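Local coordinates for protein putative N-acetylneuraminate lyase ([Ruminococcus] gnavus ATCC 29149, PDB 6RB7) that is a putative lyase of the dihydrodipicolinate synthetase family, built as a four-chain assembly of parallel beta/alpha barrels, at residues 88-91 with 92-96; 180-183 with 184-187; 272-275 with 276-280. One frame throughout, in Å; residues are numbered along the deposited sequence.

Interaction 1: 88-91 with 92-96; sequences SVED and RKIVL
Ser88 and Asp91 form a capping box at the start of helix 89-103, whose first turn Arg92 N closes by donating to Ser88 O over 3.0 Å. Asp91 N donates a hydrogen bond to Ser88 OG at 3.0 Å, while Ser88 N returns one to Asp91 OD2, also at 3.0 Å and almost straight at 170°, though it meets the oxygen 42° out of the carboxylate plane. That same OD2 has a second partner in a salt bridge with Arg307, so it is gripped from two residues. Lys93 N continues the helix by bonding to Val89 O over 2.9 Å. Farther out, Glu90 and Lys93 keep their charged atoms 5.0 Å apart (OE1 to NZ), and one water spans the gap, donating to Glu90 OE1 and accepting from Lys93 NZ; the ammonium also has a salt bridge to Glu123. Lys93 is fully extended beyond CG and runs beside Val89, pointing the same way, with CE 3.8 Å from Val89 CG1. Glu90 CG, anti to the backbone N (chi1 177°), lies 4.0 Å from Ile94 CD1, and the bend beyond it turns the carboxylate to the bridging water. Within a beta-alpha-beta unit, this helix start links strand 74-77 to strand 108-112: Arg92 bonds to the carbonyls of His112 and Ala114, Leu96 packs on Val109 and Ala111, and Val89 leans on Leu124 of helix 118-130.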
loop_
_atom_site.group_PDB
_atom_site.type_symbol
_atom_site.label_atom_id
_atom_site.label_comp_id
_atom_site.label_asym_id
_atom_site.label_seq_id
_atom_site.Cartn_x
_atom_site.Cartn_y
_atom_site.Cartn_z
ATOM N N SER A 88 -2.979 -30.462 -3.811
ATOM C CA SER A 88 -3.884 -31.108 -2.851
ATOM C C SER A 88 -3.089 -31.610 -1.648
ATOM O O SER A 88 -1.839 -31.743 -1.711
ATOM C CB SER A 88 -4.622 -32.226 -3.538
ATOM O OG SER A 88 -3.747 -33.272 -3.864
ATOM N N VAL A 89 -3.811 -31.957 -0.596
ATOM C CA VAL A 89 -3.203 -32.654 0.565
ATOM C C VAL A 89 -2.515 -33.916 0.062
ATOM O O VAL A 89 -1.373 -34.181 0.448
ATOM C CB VAL A 89 -4.265 -32.914 1.636
ATOM C CG1 VAL A 89 -3.775 -33.888 2.660
ATOM C CG2 VAL A 89 -4.709 -31.589 2.283
ATOM N N GLU A 90 -3.188 -34.704 -0.770
ATOM C CA GLU A 90 -2.591 -35.980 -1.274
ATOM C C GLU A 90 -1.307 -35.694 -2.057
ATOM O O GLU A 90 -0.322 -36.386 -1.818
ATOM C CB GLU A 90 -3.637 -36.727 -2.093
ATOM C CG GLU A 90 -3.098 -38.003 -2.693
ATOM C CD GLU A 90 -3.012 -39.187 -1.737
ATOM O OE1 GLU A 90 -3.234 -39.019 -0.485
ATOM O OE2 GLU A 90 -2.762 -40.309 -2.253
ATOM N N ASP A 91 -1.295 -34.676 -2.926
ATOM C CA ASP A 91 -0.081 -34.290 -3.682
ATOM C C ASP A 91 1.066 -34.042 -2.699
ATOM O O ASP A 91 2.198 -34.512 -2.903
ATOM C CB ASP A 91 -0.336 -33.011 -4.482
ATOM C CG ASP A 91 -1.243 -33.100 -5.697
ATOM O OD1 ASP A 91 -1.402 -34.245 -6.232
ATOM O OD2 ASP A 91 -1.799 -32.022 -6.097
ATOM N N ARG A 92 0.784 -33.248 -1.657
ATOM C CA ARG A 92 1.834 -32.817 -0.714
ATOM C C ARG A 92 2.330 -34.009 0.112
ATOM O O ARG A 92 3.541 -34.050 0.460
ATOM C CB ARG A 92 1.318 -31.659 0.130
ATOM C CG ARG A 92 1.174 -30.412 -0.735
ATOM C CD ARG A 92 0.418 -29.289 -0.053
ATOM N NE ARG A 92 1.144 -28.658 1.022
ATOM C CZ ARG A 92 0.754 -27.525 1.614
ATOM N NH1 ARG A 92 -0.372 -26.946 1.226
ATOM N NH2 ARG A 92 1.517 -26.998 2.566
ATOM N N LYS A 93 1.462 -34.944 0.448
ATOM C CA LYS A 93 1.891 -36.175 1.134
ATOM C C LYS A 93 2.823 -36.981 0.231
ATOM O O LYS A 93 3.878 -37.424 0.715
ATOM C CB LYS A 93 0.683 -37.025 1.503
ATOM C CG LYS A 93 -0.117 -36.485 2.661
ATOM C CD LYS A 93 -1.269 -37.411 3.003
ATOM C CE LYS A 93 -2.087 -36.940 4.176
ATOM N NZ LYS A 93 -3.249 -37.851 4.408
ATOM N N ILE A 94 2.472 -37.132 -1.041
ATOM C CA ILE A 94 3.308 -37.895 -1.998
ATOM C C ILE A 94 4.689 -37.230 -2.113
ATOM O O ILE A 94 5.714 -37.923 -2.056
ATOM C CB ILE A 94 2.595 -38.063 -3.334
ATOM C CG1 ILE A 94 1.362 -38.972 -3.124
ATOM C CG2 ILE A 94 3.564 -38.621 -4.375
ATOM C CD1 ILE A 94 0.431 -38.982 -4.276
ATOM N N VAL A 95 4.736 -35.899 -2.207
ATOM C CA VAL A 95 6.047 -35.236 -2.295
ATOM C C VAL A 95 6.882 -35.590 -1.062
ATOM O O VAL A 95 8.050 -35.999 -1.194
ATOM C CB VAL A 95 5.895 -33.706 -2.454
ATOM C CG1 VAL A 95 7.216 -33.015 -2.283
ATOM C CG2 VAL A 95 5.237 -33.359 -3.785
ATOM N N LEU A 96 6.334 -35.385 0.134
ATOM C CA LEU A 96 7.149 -35.523 1.354
ATOM C C LEU A 96 7.564 -37.005 1.542
ATOM O O LEU A 96 8.702 -37.240 1.925
ATOM C CB LEU A 96 6.413 -34.979 2.565
ATOM C CG LEU A 96 7.215 -35.011 3.852
ATOM C CD1 LEU A 96 8.457 -34.091 3.755
ATOM C CD2 LEU A 96 6.335 -34.579 5.009
HETATM O O HOH W 1 -4.612 -37.695 1.706
#

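Interaction 2: 180-183 with 184-187; sequences LTQN and LFVE
Leu180 packs against the first turn of helix 182-188, touching both Leu184 and Phe185. From its CB the chain leaves with CG opposite the backbone N (chi1 180°), which carries the branch point to within 4.1 Å of Phe185 CB. There it forks. CD1 enters the angle between the two helix residues: it comes closest to the backbone, 3.7 Å from Phe185 N, and lies 3.8 Å from Leu184 CG and 3.9 Å from Phe185 CB. The Leu180 and Leu184 side chains cross at about a right angle. CD2 also lies against Phe185, 4.1 Å from its CB, and approaches the ring obliquely. In the beta/alpha barrel of this family the short helix precedes strand 194-199, and Leu180 is buried between them and the neighbouring helices, touching Val197 of that strand, Trp155 of helix 148-160 and Phe210 of helix 204-214.

Thr181 is the N-cap of the helix: its OG1 takes the N-H of Leu184 at 3.1 Å and is also hydrogen-bonded to Glu148. A chi1 of 61° sets the hydroxyl between backbone N and carbonyl carbon, from where it can reach forward to that amide; Leu184 CB passes 3.4 Å from Thr181 OG1. Regular i to i+4 bonds begin at Thr181 O, which accepts from Phe185 N, and go on through Gln182 O and Asn183 O. Gln182 bends back at chi2 and runs alongside Phe185, bringing its OE1 to the ring edge at 4.2 Å from Phe185 CD2, with amide and ring planes 78° apart. The ring itself stacks edge-to-face with Phe210 and has a cation-pi partner in Arg189.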
loop_
_atom_site.group_PDB
_atom_site.type_symbol
_atom_site.label_atom_id
_atom_site.label_comp_id
_atom_site.label_asym_id
_atom_site.label_seq_id
_atom_site.Cartn_x
_atom_site.Cartn_y
_atom_site.Cartn_z
ATOM N N LEU A 180 3.617 -11.161 10.566
ATOM C CA LEU A 180 4.076 -11.482 11.911
ATOM C C LEU A 180 4.540 -10.204 12.583
ATOM O O LEU A 180 5.639 -9.734 12.321
ATOM C CB LEU A 180 5.187 -12.531 11.877
ATOM C CG LEU A 180 5.711 -12.908 13.259
ATOM C CD1 LEU A 180 4.659 -13.644 14.075
ATOM C CD2 LEU A 180 6.968 -13.752 13.131
ATOM N N THR A 181 3.694 -9.651 13.440
ATOM C CA THR A 181 4.054 -8.451 14.225
ATOM C C THR A 181 4.899 -8.851 15.432
ATOM O O THR A 181 4.907 -10.020 15.838
ATOM C CB THR A 181 2.809 -7.744 14.708
ATOM O OG1 THR A 181 2.044 -8.615 15.552
ATOM C CG2 THR A 181 1.988 -7.251 13.542
ATOM N N GLN A 182 5.521 -7.862 16.084
ATOM C CA GLN A 182 6.280 -8.180 17.316
ATOM C C GLN A 182 5.357 -8.776 18.378
ATOM O O GLN A 182 5.741 -9.760 19.024
ATOM C CB GLN A 182 7.033 -6.955 17.854
ATOM C CG GLN A 182 8.372 -6.665 17.149
ATOM C CD GLN A 182 9.230 -7.791 16.594
ATOM O OE1 GLN A 182 9.651 -8.774 17.266
ATOM N NE2 GLN A 182 9.511 -7.615 15.318
ATOM N N ASN A 183 4.133 -8.270 18.528
ATOM C CA ASN A 183 3.181 -8.762 19.550
ATOM C C ASN A 183 2.783 -10.205 19.215
ATOM O O ASN A 183 2.666 -11.043 20.135
ATOM C CB ASN A 183 1.914 -7.923 19.642
ATOM C CG ASN A 183 2.141 -6.599 20.342
ATOM O OD1 ASN A 183 3.172 -6.387 20.968
ATOM N ND2 ASN A 183 1.165 -5.707 20.261
ATOM N N LEU A 184 2.531 -10.503 17.929
ATOM C CA LEU A 184 2.133 -11.875 17.562
ATOM C C LEU A 184 3.311 -12.817 17.799
ATOM O O LEU A 184 3.083 -13.956 18.232
ATOM C CB LEU A 184 1.626 -11.890 16.126
ATOM C CG LEU A 184 1.219 -13.243 15.577
ATOM C CD1 LEU A 184 0.252 -14.020 16.419
ATOM C CD2 LEU A 184 0.662 -13.055 14.170
ATOM N N PHE A 185 4.546 -12.360 17.569
ATOM C CA PHE A 185 5.708 -13.233 17.806
ATOM C C PHE A 185 5.854 -13.506 19.311
ATOM O O PHE A 185 6.154 -14.646 19.667
ATOM C CB PHE A 185 6.931 -12.653 17.117
ATOM C CG PHE A 185 8.148 -13.540 17.111
ATOM C CD1 PHE A 185 8.067 -14.921 16.973
ATOM C CD2 PHE A 185 9.411 -12.962 17.127
ATOM C CE1 PHE A 185 9.219 -15.678 16.912
ATOM C CE2 PHE A 185 10.548 -13.732 17.089
ATOM C CZ PHE A 185 10.454 -15.092 16.985
ATOM N N VAL A 186 5.625 -12.503 20.160
ATOM C CA VAL A 186 5.630 -12.734 21.631
ATOM C C VAL A 186 4.638 -13.845 21.952
ATOM O O VAL A 186 4.975 -14.784 22.705
ATOM C CB VAL A 186 5.326 -11.445 22.413
ATOM C CG1 VAL A 186 5.036 -11.771 23.885
ATOM C CG2 VAL A 186 6.478 -10.449 22.299
ATOM N N GLU A 187 3.408 -13.744 21.420
ATOM C CA GLU A 187 2.382 -14.756 21.727
ATOM C C GLU A 187 2.872 -16.125 21.245
ATOM O O GLU A 187 2.706 -17.142 21.940
ATOM C CB GLU A 187 1.064 -14.312 21.101
ATOM C CG GLU A 187 -0.054 -15.280 21.344
ATOM C CD GLU A 187 -0.660 -15.217 22.741
ATOM O OE1 GLU A 187 -0.166 -14.447 23.612
ATOM O OE2 GLU A 187 -1.641 -15.943 22.938
#

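Interaction 3: 272-275 with 276-280; sequences ACNE and IIYKM
Tyr278 N bonds to Asn274 O at 2.8 Å, one of four successive i to i+4 backbone bonds that join 272-275 to 276-279. The acceptor Asn274 O also lies over one face of the Tyr278 ring, 3.1 Å above its plane and offset toward the rim. A chi1 of -54°, with CG opposite the carbonyl carbon, folds the ring back along the helix onto the preceding turn. Asn274 runs beside it in the same direction: its CB is 3.8 Å from Tyr278 CZ, and amide and ring planes stand 60° apart. The ends of these two side chains converge on one acceptor, since Tyr278 OH and Asn274 ND2 both bond to OE1 of Gln208 of the second subunit. Within the chain, Asn274 OD1 accepts from Gln270 and ND2 donates to Glu226 O, which fixes the amide's rotation. Ile276 CD1 lies 3.4 Å from Ala272 O and Ile277 CG1 3.3 Å from Cys273 O, each isoleucine lying against the carbonyl one turn earlier. Helix 263-281 follows the eighth barrel strand, 238-241, and helix 248-259, and so belongs to the helical C-terminal part of this beta/alpha-barrel chain: Ile276 meets Met327 of helix 317-335, Ile277 touches Tyr251 of helix 248-259, Met280 packs into helix 287-299, and the 274/278 face lies at the contact with the second subunit.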
loop_
_atom_site.group_PDB
_atom_site.type_symbol
_atom_site.label_atom_id
_atom_site.label_comp_id
_atom_site.label_asym_id
_atom_site.label_seq_id
_atom_site.Cartn_x
_atom_site.Cartn_y
_atom_site.Cartn_z
ATOM N N ALA A 272 26.396 -11.746 -8.719
ATOM C CA ALA A 272 26.237 -12.730 -9.809
ATOM C C ALA A 272 24.916 -13.481 -9.641
ATOM O O ALA A 272 24.218 -13.649 -10.654
ATOM C CB ALA A 272 27.391 -13.688 -9.803
ATOM N N CYS A 273 24.599 -13.904 -8.423
ATOM C CA CYS A 273 23.311 -14.576 -8.147
ATOM C C CYS A 273 22.177 -13.642 -8.538
ATOM O O CYS A 273 21.209 -14.080 -9.184
ATOM C CB CYS A 273 23.148 -15.001 -6.696
ATOM S SG CYS A 273 24.269 -16.367 -6.279
ATOM N N ASN A 274 22.228 -12.382 -8.109
ATOM C CA ASN A 274 21.110 -11.456 -8.349
ATOM C C ASN A 274 20.937 -11.248 -9.861
ATOM O O ASN A 274 19.751 -11.248 -10.326
ATOM C CB ASN A 274 21.268 -10.146 -7.587
ATOM C CG ASN A 274 21.109 -10.338 -6.095
ATOM O OD1 ASN A 274 21.055 -11.481 -5.617
ATOM N ND2 ASN A 274 20.994 -9.246 -5.338
ATOM N N GLU A 275 22.033 -11.095 -10.610
ATOM C CA GLU A 275 21.942 -10.931 -12.082
ATOM C C GLU A 275 21.214 -12.133 -12.692
ATOM O O GLU A 275 20.389 -11.947 -13.616
ATOM C CB GLU A 275 23.364 -10.763 -12.616
ATOM C CG GLU A 275 23.463 -10.452 -14.081
ATOM C CD GLU A 275 24.899 -10.367 -14.595
ATOM O OE1 GLU A 275 25.795 -11.212 -14.188
ATOM O OE2 GLU A 275 25.146 -9.456 -15.414
ATOM N N ILE A 276 21.534 -13.331 -12.219
ATOM C CA ILE A 276 20.868 -14.562 -12.701
ATOM C C ILE A 276 19.385 -14.492 -12.350
ATOM O O ILE A 276 18.536 -14.817 -13.185
ATOM C CB ILE A 276 21.581 -15.818 -12.149
ATOM C CG1 ILE A 276 22.962 -15.950 -12.781
ATOM C CG2 ILE A 276 20.741 -17.070 -12.317
ATOM C CD1 ILE A 276 23.928 -16.751 -11.996
ATOM N N ILE A 277 19.030 -14.134 -11.107
ATOM C CA ILE A 277 17.611 -14.052 -10.725
ATOM C C ILE A 277 16.885 -13.082 -11.651
ATOM O O ILE A 277 15.776 -13.407 -12.127
ATOM C CB ILE A 277 17.466 -13.648 -9.246
ATOM C CG1 ILE A 277 18.063 -14.728 -8.336
ATOM C CG2 ILE A 277 16.013 -13.355 -8.926
ATOM C CD1 ILE A 277 18.135 -14.317 -6.903
ATOM N N TYR A 278 17.471 -11.907 -11.901
ATOM C CA TYR A 278 16.783 -10.899 -12.723
ATOM C C TYR A 278 16.594 -11.463 -14.143
ATOM O O TYR A 278 15.478 -11.293 -14.722
ATOM C CB TYR A 278 17.507 -9.571 -12.712
ATOM C CG TYR A 278 17.779 -9.017 -11.327
ATOM C CD1 TYR A 278 16.921 -9.255 -10.261
ATOM C CD2 TYR A 278 18.938 -8.322 -11.070
ATOM C CE1 TYR A 278 17.211 -8.785 -8.997
ATOM C CE2 TYR A 278 19.218 -7.808 -9.813
ATOM C CZ TYR A 278 18.362 -8.045 -8.776
ATOM O OH TYR A 278 18.641 -7.613 -7.510
ATOM N N LYS A 279 17.581 -12.182 -14.647
ATOM C CA LYS A 279 17.443 -12.812 -15.983
ATOM C C LYS A 279 16.311 -13.857 -15.958
ATOM O O LYS A 279 15.457 -13.858 -16.855
ATOM C CB LYS A 279 18.771 -13.442 -16.394
ATOM C CG LYS A 279 18.743 -14.112 -17.777
ATOM C CD LYS A 279 18.475 -13.181 -18.904
ATOM C CE LYS A 279 19.507 -12.100 -19.058
ATOM N NZ LYS A 279 19.308 -11.409 -20.366
ATOM N N MET A 280 16.247 -14.698 -14.941
ATOM C CA MET A 280 15.203 -15.730 -14.906
ATOM C C MET A 280 13.829 -15.067 -14.805
ATOM O O MET A 280 12.878 -15.611 -15.332
ATOM C CB MET A 280 15.403 -16.664 -13.727
ATOM C CG MET A 280 16.712 -17.423 -13.825
ATOM S SD MET A 280 16.863 -18.815 -12.684
ATOM C CE MET A 280 16.784 -17.942 -11.107
#

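In the fold
The three interactions are separate single-helix contacts in series along the chain, with none touching another. The centres of interactions 1 and 2 lie about 30 Å apart. Between the centres of interactions 1 and 3, on opposite sides of the chain's centre, there are about 31 Å. The centres of interactions 2 and 3 are about 33 Å apart. Interactions 1 and 2 each begin a helix with a side-chain cap, while interaction 3 lies inside helix 263-281. Met209 touches Gln182 within its own chain, and Met209 of the second subunit packs on Tyr278. Bicine sits at Ala260, Gly261 and Lys262, just before helix 263-281. In interaction 3, a Tris molecule, probably from the crystallisation liquor, lies close to the Ile277 side chain.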